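Local coordinates for protein geranylgeranyl pyrophosphate synthase (Corynebacterium glutamicum, PDB 3LK5) that probably joins isoprenyl diphosphates by magnesium-dependent prenyl transfer in isoprenoid biosynthesis, at residues 16-21 / 361-366; 31-36 / 57-62; 75-80 / 227-232; 257-262 / 328-333; 275-280 / 319-324. All blocks are in the same frame, centred on the assembly; numbering follows the deposited sequence.

Interaction 1. Residues 16-21 / 361-366; sequences LDLDKF and LRALAI
Leu18 and Leu364 meet where the N-terminal lead-in is laid on the C-terminal helix 355-369 of the all-helical isoprenoid synthase fold. The two side chains cross obliquely. The fork of Leu18 closes round the branch point of Leu364. Leu18 CD2 comes to 3.7 Å from Leu364 CG, and Leu18 CD1 lies 3.9 Å from the same Leu364 CG. CG of Leu18 is anti to its carbonyl carbon and beside the backbone N (chi1 -53°), and its CB bond already points at the helix. Leu364 is turned away from a staggered rotation (chi1 -100°). Its CD1 stands 3.9 Å from Leu18 CD2. Next to Leu364 in the helix, Ala363 CB rests 4.2 Å from Leu18 CD1. Leu16 adds a looser contact, with its CD2 4.5 Å from Leu361 N.

No hydrogen bond joins the two segments, so the fit is apolar. Leu16 also packs on Leu68, Trp71 and Ala72 of helix 65-78, and its backbone N bonds Glu356 OE2. This ties the lead-in to two helices at once.

The lead-in itself is shaped by Asp17. Phe21 N bonds Asp17 O across the turn at the start of helix 21-43. In an Asx motif, Lys20 N donates to Asp17 OD1 at 3.3 Å, reaching that oxygen from above the carboxylate plane, 51° out of it.

Interaction 2. Residues 31-36 / 57-62; sequences QFLDAQ and FVLNGG
Leu33 of helix 21-43 reaches across to Val58 and Leu59 of helix 45-59. The two helices follow each other closely in the chain and form a helical hairpin at the N-terminal side of the isoprenoid synthase fold. The CB bond of Leu33 points at the partner helix. The next bond sets CG anti to the carbonyl carbon and beside the backbone N (chi1 -70°). From CG the two methyls part. CD1 carries the contact, and CD2 takes another direction. Leu33 CD1 meets Leu59 CD2 at 3.9 Å and Leu59 CG at 4.0 Å. The two leucines thus touch tip to tip. The same Leu33 CD1 lies 4.2 Å from Val58 CG1, so a single methyl faces two consecutive residues of the second helix.

All three side chains are buried. Phe99 of helix 87-111 and Trp158 of helix 144-164 also pack on Leu33, which places the hairpin against two further helices. A salt bridge between Asp34 OD1 and Arg55 NH1 adds a polar tie between the hairpin arms.

The end of segment 31-36 is held by Gln36. Its side chain folds back over the preceding turn instead of extending. Gln36 NE2 donates to Phe32 O at 2.8 Å, with an N-H...O angle of 161°. The acceptor lies close to the amide plane of Gln36. The same amide nitrogen also sits above one face of the Phe32 ring, 3.4 Å from the ring plane and over its centre.

Interaction 3. Residues 75-80 / 227-232; sequences LAAQGH and LGASIA
Ala77 and Ala232 bury the most surface here, and their methyls are the closest pair. Ala77 CB lies 3.6 Å from Ala232 CB, and the CB bond of each points at the other segment. Ala77 sits in the last turn of helix 65-78. Ala232 follows one turn after Gly228, whose O accepts from Ala232 N. With so little side chain between them, the two backbones come close: Ala77 CA is 5.3 Å from Ala229 CA, and Gln78 CA is 5.4 Å from Ala232 CA.

Ala229 is the third partner. Ala77 CB lies 4.1 Å from Ala229 CB and 3.8 Å from Ala229 O. The Ala77 methyl therefore rests against both a methyl and a carbonyl of the facing turn. Ala232 CB in turn reaches the backbone on the other side, 4.0 Å from Gln78 N. Of the Gln78 side chain, CB is the atom that takes part, 4.2 Å from Ala232 CB. Beyond CB the chain leads off, with CG anti to the backbone N (chi1 -156°) and a bend at chi2. Gln78 OE1 accepts a hydrogen bond from Ser83 N.

Helix 236-263 covers one flank: Leu238 touches Ala77, and Ile239 and Leu242 touch Ala229. Phe74, on the same helix as Ala77, also packs on Ala232. Arg175 of helix 170-199 bonds the carbonyls of Ser230 and Ile231. Gly79, with positive phi, takes the chain out of helix 65-78. The contact is a close helix-helix approach through alanines, joining helix 65-78 to helix 205-231 within the all-helical isoprenoid synthase fold.

Interaction 4. Residues 257-262 / 328-333; sequences DDLLGV and GAEEEV
Glu330 brings the flat carboxylate of this contact, but it is the aliphatic stem that touches Leu259. Glu330 CG lies 4.1 Å from Leu259 CD2, and no hydrogen bond crosses between the segments. CG of Glu330 is anti to its backbone N (chi1 177°), and the chain runs on extended, carrying the carboxylate past the leucine. Its OE1 has a long, weak ion pair with Arg325 NH1.

The sequence Asp257 to Gly261 probably corresponds to the second aspartate-rich motif (DDxxD) of the FPP/GGPP synthase family, with glycine in the last place, on helix 236-263 of the isoprenoid synthase fold. Leu259, the residue after the two aspartates, turns its CB bond toward helix 329-347. The other segment opens that helix. Gly328, with positive phi, occupies the N-cap position, and Ala329 N bonds Thr327 OG1.

The main apolar pair is Leu259 with Val333, which reach toward each other tip to tip. One methyl of the valine does the touching. CG1 of Val333 is anti to the backbone N (chi1 173°), and it nests at the fork of the leucine. Leu255 and Leu288 also pack on Val333, while Leu285 and Ile337 pack on Leu259, so the pair is buried among three helices. Farther out, Glu332 OE1 makes a salt bridge with Arg292 NE of helix 284-296.

The nesting is even. Val333 CG1 lies 3.8 Å from each of Leu259 CG, CD1 and CD2, and Val333 CB is 4.1 Å from Leu259 CD2.

Interaction 5. Residues 275-280 / 319-324; sequences DDIREG and VITEHI
Thr321 OG1 donates its hydrogen bond to Ile317 O, one turn back on its own helix, and presents its flank to Ile277. Ile277 CG1 lies 3.8 Å from Thr321 OG1. The buried hydroxyl is satisfied by the carbonyl of Ile317, and the isoleucine packs beside it. No hydrogen bond crosses between the segments.

Ile277 uses each branch for a different partner. CG1 is anti to the carbonyl carbon, and CG2 is anti to the backbone N. Ile277 CG2 slants across Ile320, reaching Ile320 CG2 at 4.0 Å. The longer branch ends in CD1, which meets Ile324 CD1 at 3.7 Å, tip to tip. One side chain is thus set against Ile320, Thr321 and Ile324 on a single helix.

The contact joins the short helix 275-278 to helix 314-326 in the all-helical isoprenoid synthase fold. Val262 of helix 236-263 packs on both Ile277 and Thr321. Leu285 and Ala289 of helix 284-296 pack on Ile324. A backbone hydrogen bond with Gly309 also holds Ile277.

The short helix ends in a Schellman motif. Gly280 has positive phi, and its N bonds Ile277 O at 3.0 Å. Within the same segment, Asp275, Arg278 and Glu279 form a salt-bridge network. Asp275 CG lies at the edge of the Arg278 guanidinium, in its plane. Arg278 NE and NH2 both give weak bonds to Asp275 OD1, the latter at 3.3 Å. Arg278 NH2 is also 3.2 Å from Glu279 OE1, though Glu279 is poorly ordered.

Interaction 1 closes the longest loop, and the other four are nested inside it along the chain. Two pairs touch. Interactions 1 and 3 have centres 16 Å apart and meet where Leu16 N lies 3.8 Å from Leu75 CD1. Interactions 4 and 5 have centres 11 Å apart. There Val262 CG1 lies 3.5 Å from Thr321 CG2, and Val262 CG2 lies 3.8 Å from Ile277 CD1. The centres of interactions 3 and 5 are 42 Å apart, on opposite sides of the chain's centre. Interaction 2 stands alone, 23 Å from interaction 1 between centres. All five lie away from the magnesium-binding residues Asp108, Asp112 and Asp194.

Interaction 1. Residues 16-21 / 361-366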
# COMPACT_ATOMS: atom_id res chain seq x y z
N LEU A 16 16.63 7.86 -26.24
CA LEU A 16 16.42 8.31 -24.87
C LEU A 16 16.57 9.84 -24.79
O LEU A 16 17.68 10.38 -24.99
CB LEU A 16 17.42 7.60 -23.95
CG LEU A 16 17.39 7.83 -22.45
CD1 LEU A 16 16.00 7.61 -21.89
CD2 LEU A 16 18.40 6.88 -21.80
N ASP A 17 15.46 10.52 -24.54
CA ASP A 17 15.46 11.98 -24.44
C ASP A 17 15.20 12.35 -22.99
O ASP A 17 14.06 12.35 -22.55
CB ASP A 17 14.40 12.57 -25.36
CG ASP A 17 14.56 14.07 -25.59
OD1 ASP A 17 14.81 14.83 -24.62
OD2 ASP A 17 14.41 14.49 -26.75
N LEU A 18 16.25 12.69 -22.25
CA LEU A 18 16.15 12.90 -20.81
C LEU A 18 15.23 14.06 -20.48
O LEU A 18 14.44 13.97 -19.54
CB LEU A 18 17.52 13.17 -20.17
CG LEU A 18 18.65 12.19 -20.45
CD1 LEU A 18 19.85 12.60 -19.61
CD2 LEU A 18 18.24 10.75 -20.16
N ASP A 19 15.36 15.15 -21.24
CA ASP A 19 14.63 16.36 -20.90
C ASP A 19 13.13 16.31 -21.20
O ASP A 19 12.36 16.90 -20.45
CB ASP A 19 15.29 17.63 -21.50
CG ASP A 19 16.66 17.92 -20.88
OD1 ASP A 19 16.92 17.50 -19.73
OD2 ASP A 19 17.48 18.59 -21.55
N LYS A 20 12.71 15.62 -22.25
CA LYS A 20 11.27 15.58 -22.61
C LYS A 20 10.52 14.39 -22.00
O LYS A 20 9.29 14.38 -22.00
CB LYS A 20 11.05 15.52 -24.13
CG LYS A 20 11.61 16.71 -24.92
CD LYS A 20 11.11 16.69 -26.37
CE LYS A 20 12.00 17.52 -27.29
NZ LYS A 20 11.72 18.99 -27.27
N PHE A 21 11.23 13.35 -21.56
CA PHE A 21 10.52 12.16 -21.07
C PHE A 21 9.51 12.46 -19.94
O PHE A 21 8.43 11.89 -19.96
CB PHE A 21 11.47 11.01 -20.70
CG PHE A 21 10.78 9.70 -20.54
CD1 PHE A 21 10.29 9.04 -21.64
CD2 PHE A 21 10.61 9.14 -19.28
CE1 PHE A 21 9.63 7.85 -21.53
CE2 PHE A 21 9.97 7.92 -19.14
CZ PHE A 21 9.47 7.27 -20.27
N LEU A 361 22.68 7.20 -20.46
CA LEU A 361 22.90 6.62 -19.10
C LEU A 361 24.12 7.27 -18.43
O LEU A 361 24.11 7.55 -17.24
CB LEU A 361 23.07 5.09 -19.15
CG LEU A 361 21.70 4.40 -19.38
CD1 LEU A 361 21.90 2.97 -19.81
CD2 LEU A 361 20.80 4.45 -18.09
N ARG A 362 25.15 7.56 -19.20
CA ARG A 362 26.30 8.29 -18.64
C ARG A 362 25.91 9.69 -18.18
O ARG A 362 26.24 10.12 -17.07
CB ARG A 362 27.45 8.36 -19.66
CG ARG A 362 28.05 6.99 -20.00
CD ARG A 362 29.20 7.12 -21.05
NE ARG A 362 30.21 8.08 -20.59
CZ ARG A 362 31.25 7.77 -19.81
NH1 ARG A 362 31.43 6.50 -19.41
NH2 ARG A 362 32.12 8.71 -19.43
N ALA A 363 25.19 10.40 -19.05
CA ALA A 363 24.73 11.75 -18.71
C ALA A 363 23.81 11.78 -17.50
O ALA A 363 23.93 12.68 -16.64
CB ALA A 363 24.04 12.41 -19.93
N LEU A 364 22.89 10.81 -17.41
CA LEU A 364 22.00 10.73 -16.26
C LEU A 364 22.75 10.52 -14.95
O LEU A 364 22.39 11.11 -13.93
CB LEU A 364 20.99 9.60 -16.42
CG LEU A 364 19.58 9.91 -16.86
CD1 LEU A 364 18.85 8.59 -16.91
CD2 LEU A 364 18.87 10.85 -15.88
N ALA A 365 23.78 9.70 -15.01
CA ALA A 365 24.60 9.40 -13.84
C ALA A 365 25.34 10.65 -13.40
O ALA A 365 25.37 10.99 -12.22
CB ALA A 365 25.63 8.26 -14.17
N ILE A 366 25.91 11.35 -14.37
CA ILE A 366 26.68 12.55 -14.08
C ILE A 366 25.81 13.67 -13.50
O ILE A 366 26.18 14.28 -12.50
CB ILE A 366 27.56 12.95 -15.30
CG1 ILE A 366 28.65 11.87 -15.48
CG2 ILE A 366 28.14 14.34 -15.12
CD1 ILE A 366 29.24 11.74 -16.91

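Interaction 2. Residues 31-36 / 57-62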
# COMPACT_ATOMS: atom_id res chain seq x y z
N GLN A 31 -3.87 10.24 -18.11
CA GLN A 31 -4.84 9.32 -18.67
C GLN A 31 -5.36 8.32 -17.63
O GLN A 31 -6.57 8.01 -17.57
CB GLN A 31 -4.25 8.57 -19.87
CG GLN A 31 -3.84 9.57 -20.93
CD GLN A 31 -3.82 9.00 -22.33
OE1 GLN A 31 -3.34 9.67 -23.26
NE2 GLN A 31 -4.31 7.77 -22.50
N PHE A 32 -4.45 7.85 -16.79
CA PHE A 32 -4.84 6.85 -15.78
C PHE A 32 -5.79 7.48 -14.75
O PHE A 32 -6.83 6.89 -14.40
CB PHE A 32 -3.57 6.29 -15.10
CG PHE A 32 -3.88 5.27 -14.01
CD1 PHE A 32 -4.12 5.68 -12.70
CD2 PHE A 32 -3.97 3.92 -14.32
CE1 PHE A 32 -4.46 4.73 -11.68
CE2 PHE A 32 -4.29 2.94 -13.33
CZ PHE A 32 -4.52 3.35 -12.00
N LEU A 33 -5.40 8.65 -14.24
CA LEU A 33 -6.20 9.38 -13.25
C LEU A 33 -7.58 9.76 -13.77
O LEU A 33 -8.60 9.59 -13.06
CB LEU A 33 -5.45 10.58 -12.71
CG LEU A 33 -4.27 10.14 -11.81
CD1 LEU A 33 -3.24 11.31 -11.62
CD2 LEU A 33 -4.78 9.68 -10.44
N ASP A 34 -7.63 10.24 -15.01
CA ASP A 34 -8.92 10.50 -15.66
C ASP A 34 -9.82 9.28 -15.63
O ASP A 34 -11.03 9.39 -15.39
CB ASP A 34 -8.76 10.92 -17.12
CG ASP A 34 -8.18 12.32 -17.29
OD1 ASP A 34 -8.10 13.11 -16.32
OD2 ASP A 34 -7.83 12.64 -18.45
N ALA A 35 -9.25 8.11 -15.91
CA ALA A 35 -10.03 6.91 -16.03
C ALA A 35 -10.64 6.42 -14.71
O ALA A 35 -11.60 5.62 -14.74
CB ALA A 35 -9.22 5.79 -16.67
N GLN A 36 -10.10 6.87 -13.58
CA GLN A 36 -10.62 6.48 -12.25
C GLN A 36 -11.76 7.36 -11.77
O GLN A 36 -12.40 7.05 -10.77
CB GLN A 36 -9.51 6.55 -11.17
CG GLN A 36 -8.09 5.95 -11.55
CD GLN A 36 -8.14 4.54 -12.14
OE1 GLN A 36 -8.67 3.63 -11.52
NE2 GLN A 36 -7.61 4.38 -13.40
N PHE A 57 -0.93 16.19 -6.56
CA PHE A 57 0.39 15.85 -6.04
C PHE A 57 1.21 15.04 -7.07
O PHE A 57 2.40 15.30 -7.27
CB PHE A 57 0.24 15.09 -4.72
CG PHE A 57 1.53 14.77 -4.04
CD1 PHE A 57 2.25 15.76 -3.36
CD2 PHE A 57 2.01 13.47 -4.03
CE1 PHE A 57 3.46 15.46 -2.72
CE2 PHE A 57 3.22 13.15 -3.41
CZ PHE A 57 3.95 14.14 -2.73
N VAL A 58 0.55 14.09 -7.72
CA VAL A 58 1.21 13.18 -8.67
C VAL A 58 1.56 13.94 -9.96
O VAL A 58 2.64 13.77 -10.55
CB VAL A 58 0.23 11.98 -8.99
CG1 VAL A 58 0.71 11.15 -10.18
CG2 VAL A 58 0.08 11.08 -7.75
N LEU A 59 0.60 14.74 -10.43
CA LEU A 59 0.81 15.42 -11.72
C LEU A 59 1.74 16.64 -11.65
O LEU A 59 2.44 16.93 -12.64
CB LEU A 59 -0.50 15.81 -12.39
CG LEU A 59 -1.48 14.69 -12.76
CD1 LEU A 59 -2.73 15.30 -13.41
CD2 LEU A 59 -0.83 13.62 -13.68
N ASN A 60 1.77 17.33 -10.51
CA ASN A 60 2.30 18.72 -10.51
C ASN A 60 3.70 18.91 -10.03
O ASN A 60 4.15 20.07 -9.82
CB ASN A 60 1.38 19.70 -9.76
CG ASN A 60 0.03 19.82 -10.40
OD1 ASN A 60 -0.13 19.62 -11.61
ND2 ASN A 60 -0.97 20.16 -9.60
N GLY A 61 4.43 17.82 -9.88
CA GLY A 61 5.85 17.92 -9.63
C GLY A 61 6.44 16.54 -9.65
O GLY A 61 5.70 15.55 -9.72
N GLY A 62 7.76 16.47 -9.55
CA GLY A 62 8.49 15.22 -9.64
C GLY A 62 9.47 15.30 -10.81
O GLY A 62 9.12 15.79 -11.88

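Interaction 3. Residues 75-80 / 227-232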
# COMPACT_ATOMS: atom_id res chain seq x y z
N LEU A 75 15.14 0.48 -23.38
CA LEU A 75 15.86 0.84 -24.60
C LEU A 75 17.23 0.13 -24.66
O LEU A 75 17.64 -0.31 -25.72
CB LEU A 75 16.05 2.35 -24.70
CG LEU A 75 14.78 3.19 -24.88
CD1 LEU A 75 15.17 4.65 -24.90
CD2 LEU A 75 14.00 2.79 -26.14
N ALA A 76 17.92 0.05 -23.53
CA ALA A 76 19.20 -0.66 -23.46
C ALA A 76 19.10 -2.13 -23.91
O ALA A 76 20.00 -2.64 -24.60
CB ALA A 76 19.83 -0.54 -22.06
N ALA A 77 18.00 -2.80 -23.55
CA ALA A 77 17.77 -4.21 -23.86
C ALA A 77 17.13 -4.42 -25.20
O ALA A 77 17.20 -5.49 -25.79
CB ALA A 77 16.87 -4.83 -22.80
N GLN A 78 16.41 -3.42 -25.67
CA GLN A 78 15.55 -3.62 -26.83
C GLN A 78 16.47 -3.50 -28.03
O GLN A 78 16.15 -4.00 -29.10
CB GLN A 78 14.42 -2.60 -26.85
CG GLN A 78 13.22 -3.07 -27.64
CD GLN A 78 12.66 -2.01 -28.55
OE1 GLN A 78 11.58 -2.18 -29.12
NE2 GLN A 78 13.39 -0.90 -28.71
N GLY A 79 17.61 -2.85 -27.82
CA GLY A 79 18.65 -2.69 -28.86
C GLY A 79 18.15 -2.00 -30.12
O GLY A 79 17.18 -1.21 -30.09
N HIS A 80 18.80 -2.32 -31.25
CA HIS A 80 18.42 -1.77 -32.56
C HIS A 80 17.18 -2.44 -33.17
O HIS A 80 16.82 -2.16 -34.32
CB HIS A 80 19.60 -1.82 -33.55
CG HIS A 80 20.82 -1.09 -33.07
ND1 HIS A 80 22.10 -1.59 -33.23
CD2 HIS A 80 20.96 0.10 -32.43
CE1 HIS A 80 22.97 -0.75 -32.70
NE2 HIS A 80 22.31 0.29 -32.21
N LEU A 227 13.51 -3.50 -14.26
CA LEU A 227 12.13 -3.63 -14.74
C LEU A 227 12.01 -3.38 -16.26
O LEU A 227 11.41 -4.19 -17.00
CB LEU A 227 11.25 -2.64 -13.94
CG LEU A 227 9.79 -2.52 -14.37
CD1 LEU A 227 9.13 -3.93 -14.15
CD2 LEU A 227 9.05 -1.39 -13.59
N GLY A 228 12.56 -2.26 -16.70
CA GLY A 228 12.52 -1.91 -18.14
C GLY A 228 13.22 -2.96 -18.98
O GLY A 228 12.69 -3.39 -20.02
N ALA A 229 14.40 -3.41 -18.53
CA ALA A 229 15.11 -4.46 -19.27
C ALA A 229 14.36 -5.78 -19.33
O ALA A 229 14.36 -6.45 -20.39
CB ALA A 229 16.58 -4.66 -18.74
N SER A 230 13.70 -6.17 -18.23
CA SER A 230 12.90 -7.40 -18.21
C SER A 230 11.72 -7.31 -19.17
O SER A 230 11.41 -8.27 -19.86
CB SER A 230 12.38 -7.67 -16.77
OG SER A 230 13.49 -8.05 -15.96
N ILE A 231 11.10 -6.13 -19.24
CA ILE A 231 9.96 -5.94 -20.18
C ILE A 231 10.42 -6.21 -21.62
O ILE A 231 9.70 -6.88 -22.41
CB ILE A 231 9.34 -4.55 -20.03
CG1 ILE A 231 8.65 -4.45 -18.66
CG2 ILE A 231 8.29 -4.24 -21.18
CD1 ILE A 231 8.28 -3.02 -18.24
N ALA A 232 11.64 -5.76 -21.93
CA ALA A 232 12.24 -5.91 -23.27
C ALA A 232 12.85 -7.28 -23.51
O ALA A 232 13.25 -7.59 -24.63
CB ALA A 232 13.30 -4.82 -23.51

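Interaction 4. Residues 257-262 / 328-333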
# COMPACT_ATOMS: atom_id res chain seq x y z
N ASP A 257 22.79 13.71 -2.52
CA ASP A 257 21.59 14.28 -1.91
C ASP A 257 21.81 14.63 -0.41
O ASP A 257 21.31 15.67 0.07
CB ASP A 257 20.39 13.31 -2.08
CG ASP A 257 19.65 13.52 -3.42
OD1 ASP A 257 20.10 14.32 -4.28
OD2 ASP A 257 18.58 12.88 -3.61
N ASP A 258 22.56 13.78 0.30
CA ASP A 258 22.94 14.07 1.69
C ASP A 258 23.80 15.35 1.76
O ASP A 258 23.55 16.18 2.62
CB ASP A 258 23.72 12.94 2.31
CG ASP A 258 22.94 11.62 2.38
OD1 ASP A 258 21.69 11.60 2.33
OD2 ASP A 258 23.62 10.60 2.52
N LEU A 259 24.77 15.51 0.86
CA LEU A 259 25.60 16.72 0.89
C LEU A 259 24.76 17.95 0.60
O LEU A 259 24.87 18.96 1.31
CB LEU A 259 26.80 16.61 -0.05
CG LEU A 259 27.82 15.51 0.25
CD1 LEU A 259 28.98 15.54 -0.75
CD2 LEU A 259 28.40 15.66 1.71
N LEU A 260 23.87 17.85 -0.40
CA LEU A 260 22.97 18.97 -0.71
C LEU A 260 22.04 19.31 0.46
O LEU A 260 21.72 20.47 0.66
CB LEU A 260 22.13 18.72 -1.98
CG LEU A 260 22.88 18.76 -3.31
CD1 LEU A 260 21.96 18.19 -4.42
CD2 LEU A 260 23.45 20.17 -3.69
N GLY A 261 21.60 18.30 1.21
CA GLY A 261 20.66 18.52 2.34
C GLY A 261 21.31 19.27 3.50
O GLY A 261 20.63 19.77 4.40
N VAL A 262 22.64 19.37 3.47
CA VAL A 262 23.36 20.13 4.49
C VAL A 262 23.98 21.40 3.86
O VAL A 262 23.83 22.53 4.39
CB VAL A 262 24.42 19.22 5.15
CG1 VAL A 262 25.38 20.01 6.04
CG2 VAL A 262 23.71 18.15 5.97
N GLY A 328 36.28 17.08 8.25
CA GLY A 328 36.79 16.43 7.04
C GLY A 328 35.85 15.39 6.41
O GLY A 328 36.17 14.81 5.36
N ALA A 329 34.69 15.15 7.03
CA ALA A 329 33.78 14.12 6.54
C ALA A 329 33.24 14.46 5.15
O ALA A 329 33.02 13.55 4.36
CB ALA A 329 32.63 13.87 7.53
N GLU A 330 33.01 15.74 4.86
CA GLU A 330 32.47 16.12 3.53
C GLU A 330 33.39 15.64 2.39
O GLU A 330 32.93 15.02 1.40
CB GLU A 330 32.19 17.63 3.48
CG GLU A 330 31.68 18.12 2.10
CD GLU A 330 31.47 19.60 2.06
OE1 GLU A 330 32.09 20.33 2.91
OE2 GLU A 330 30.71 20.06 1.19
N GLU A 331 34.69 15.88 2.51
CA GLU A 331 35.62 15.34 1.52
C GLU A 331 35.64 13.83 1.43
O GLU A 331 35.80 13.29 0.35
CB GLU A 331 37.07 15.94 1.67
CG GLU A 331 37.37 16.69 2.95
CD GLU A 331 36.70 18.05 3.07
OE1 GLU A 331 36.84 18.88 2.13
OE2 GLU A 331 36.05 18.29 4.10
N GLU A 332 35.50 13.12 2.55
CA GLU A 332 35.43 11.67 2.49
C GLU A 332 34.17 11.21 1.71
O GLU A 332 34.22 10.28 0.91
CB GLU A 332 35.42 11.09 3.92
CG GLU A 332 35.53 9.58 3.96
CD GLU A 332 35.78 9.01 5.39
OE1 GLU A 332 35.90 9.78 6.39
OE2 GLU A 332 35.86 7.76 5.50
N VAL A 333 33.05 11.88 1.93
CA VAL A 333 31.85 11.55 1.13
C VAL A 333 32.03 11.87 -0.36
O VAL A 333 31.66 11.05 -1.23
CB VAL A 333 30.59 12.23 1.75
CG1 VAL A 333 29.33 12.04 0.80
CG2 VAL A 333 30.34 11.63 3.21

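Interaction 5. Residues 275-280 / 319-324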
# COMPACT_ATOMS: atom_id res chain seq x y z
N ASP A 275 18.09 21.53 6.08
CA ASP A 275 16.91 20.77 6.46
C ASP A 275 17.22 19.41 7.04
O ASP A 275 16.57 18.96 7.98
CB ASP A 275 16.04 20.59 5.23
CG ASP A 275 14.62 20.25 5.58
OD1 ASP A 275 13.99 21.07 6.27
OD2 ASP A 275 14.16 19.17 5.15
N ASP A 276 18.23 18.73 6.48
CA ASP A 276 18.63 17.40 6.96
C ASP A 276 19.16 17.42 8.38
O ASP A 276 19.09 16.41 9.08
CB ASP A 276 19.67 16.75 6.04
CG ASP A 276 19.07 16.13 4.79
OD1 ASP A 276 17.83 16.15 4.62
OD2 ASP A 276 19.83 15.60 3.96
N ILE A 277 19.72 18.56 8.80
CA ILE A 277 20.18 18.73 10.19
C ILE A 277 18.95 18.85 11.11
O ILE A 277 18.81 18.11 12.09
CB ILE A 277 21.11 19.95 10.38
CG1 ILE A 277 22.39 19.85 9.53
CG2 ILE A 277 21.49 20.12 11.86
CD1 ILE A 277 23.18 18.58 9.70
N ARG A 278 18.06 19.79 10.76
CA ARG A 278 16.80 20.03 11.47
C ARG A 278 15.95 18.78 11.61
O ARG A 278 15.32 18.61 12.64
CB ARG A 278 15.99 21.16 10.80
CG ARG A 278 14.75 21.60 11.59
CD ARG A 278 13.67 22.18 10.68
NE ARG A 278 13.34 21.26 9.60
CZ ARG A 278 12.40 20.31 9.66
NH1 ARG A 278 11.67 20.15 10.76
NH2 ARG A 278 12.19 19.52 8.61
N GLU A 279 15.96 17.92 10.60
CA GLU A 279 15.14 16.71 10.56
C GLU A 279 15.84 15.51 11.23
O GLU A 279 15.22 14.48 11.44
CB GLU A 279 14.81 16.36 9.10
CG GLU A 279 13.56 15.52 8.86
CD GLU A 279 12.52 16.23 7.99
OE1 GLU A 279 12.91 16.86 6.97
OE2 GLU A 279 11.31 16.16 8.32
N GLY A 280 17.13 15.64 11.55
CA GLY A 280 17.88 14.52 12.15
C GLY A 280 18.12 13.29 11.28
O GLY A 280 18.15 12.16 11.79
N VAL A 319 25.86 26.43 12.70
CA VAL A 319 26.93 26.12 13.65
C VAL A 319 27.21 24.61 13.66
O VAL A 319 28.36 24.19 13.62
CB VAL A 319 26.62 26.71 15.08
CG1 VAL A 319 27.45 26.03 16.17
CG2 VAL A 319 26.83 28.22 15.08
N ILE A 320 26.16 23.79 13.67
CA ILE A 320 26.33 22.33 13.60
C ILE A 320 26.98 21.96 12.25
O ILE A 320 27.87 21.10 12.17
CB ILE A 320 24.98 21.58 13.66
CG1 ILE A 320 24.20 21.84 14.99
CG2 ILE A 320 25.14 20.07 13.37
CD1 ILE A 320 24.97 21.64 16.26
N THR A 321 26.50 22.62 11.20
CA THR A 321 26.99 22.36 9.85
C THR A 321 28.49 22.64 9.73
O THR A 321 29.24 21.83 9.16
CB THR A 321 26.20 23.16 8.84
OG1 THR A 321 24.85 22.70 8.85
CG2 THR A 321 26.78 22.94 7.46
N GLU A 322 28.93 23.77 10.29
CA GLU A 322 30.37 24.11 10.28
C GLU A 322 31.19 23.11 11.11
O GLU A 322 32.31 22.78 10.74
CB GLU A 322 30.64 25.58 10.69
CG GLU A 322 30.16 26.65 9.66
CD GLU A 322 30.58 26.34 8.19
OE1 GLU A 322 31.66 25.78 7.96
OE2 GLU A 322 29.81 26.65 7.25
N HIS A 323 30.63 22.63 12.23
CA HIS A 323 31.31 21.58 13.02
C HIS A 323 31.48 20.33 12.14
O HIS A 323 32.56 19.74 12.12
CB HIS A 323 30.58 21.22 14.32
CG HIS A 323 30.71 22.23 15.42
ND1 HIS A 323 31.92 22.70 15.88
CD2 HIS A 323 29.77 22.81 16.21
CE1 HIS A 323 31.73 23.56 16.87
NE2 HIS A 323 30.43 23.62 17.11
N ILE A 324 30.43 19.94 11.41
CA ILE A 324 30.52 18.82 10.49
C ILE A 324 31.60 19.02 9.43
O ILE A 324 32.44 18.15 9.22
CB ILE A 324 29.12 18.51 9.84
CG1 ILE A 324 28.18 17.93 10.90
CG2 ILE A 324 29.25 17.51 8.65
CD1 ILE A 324 26.69 17.87 10.45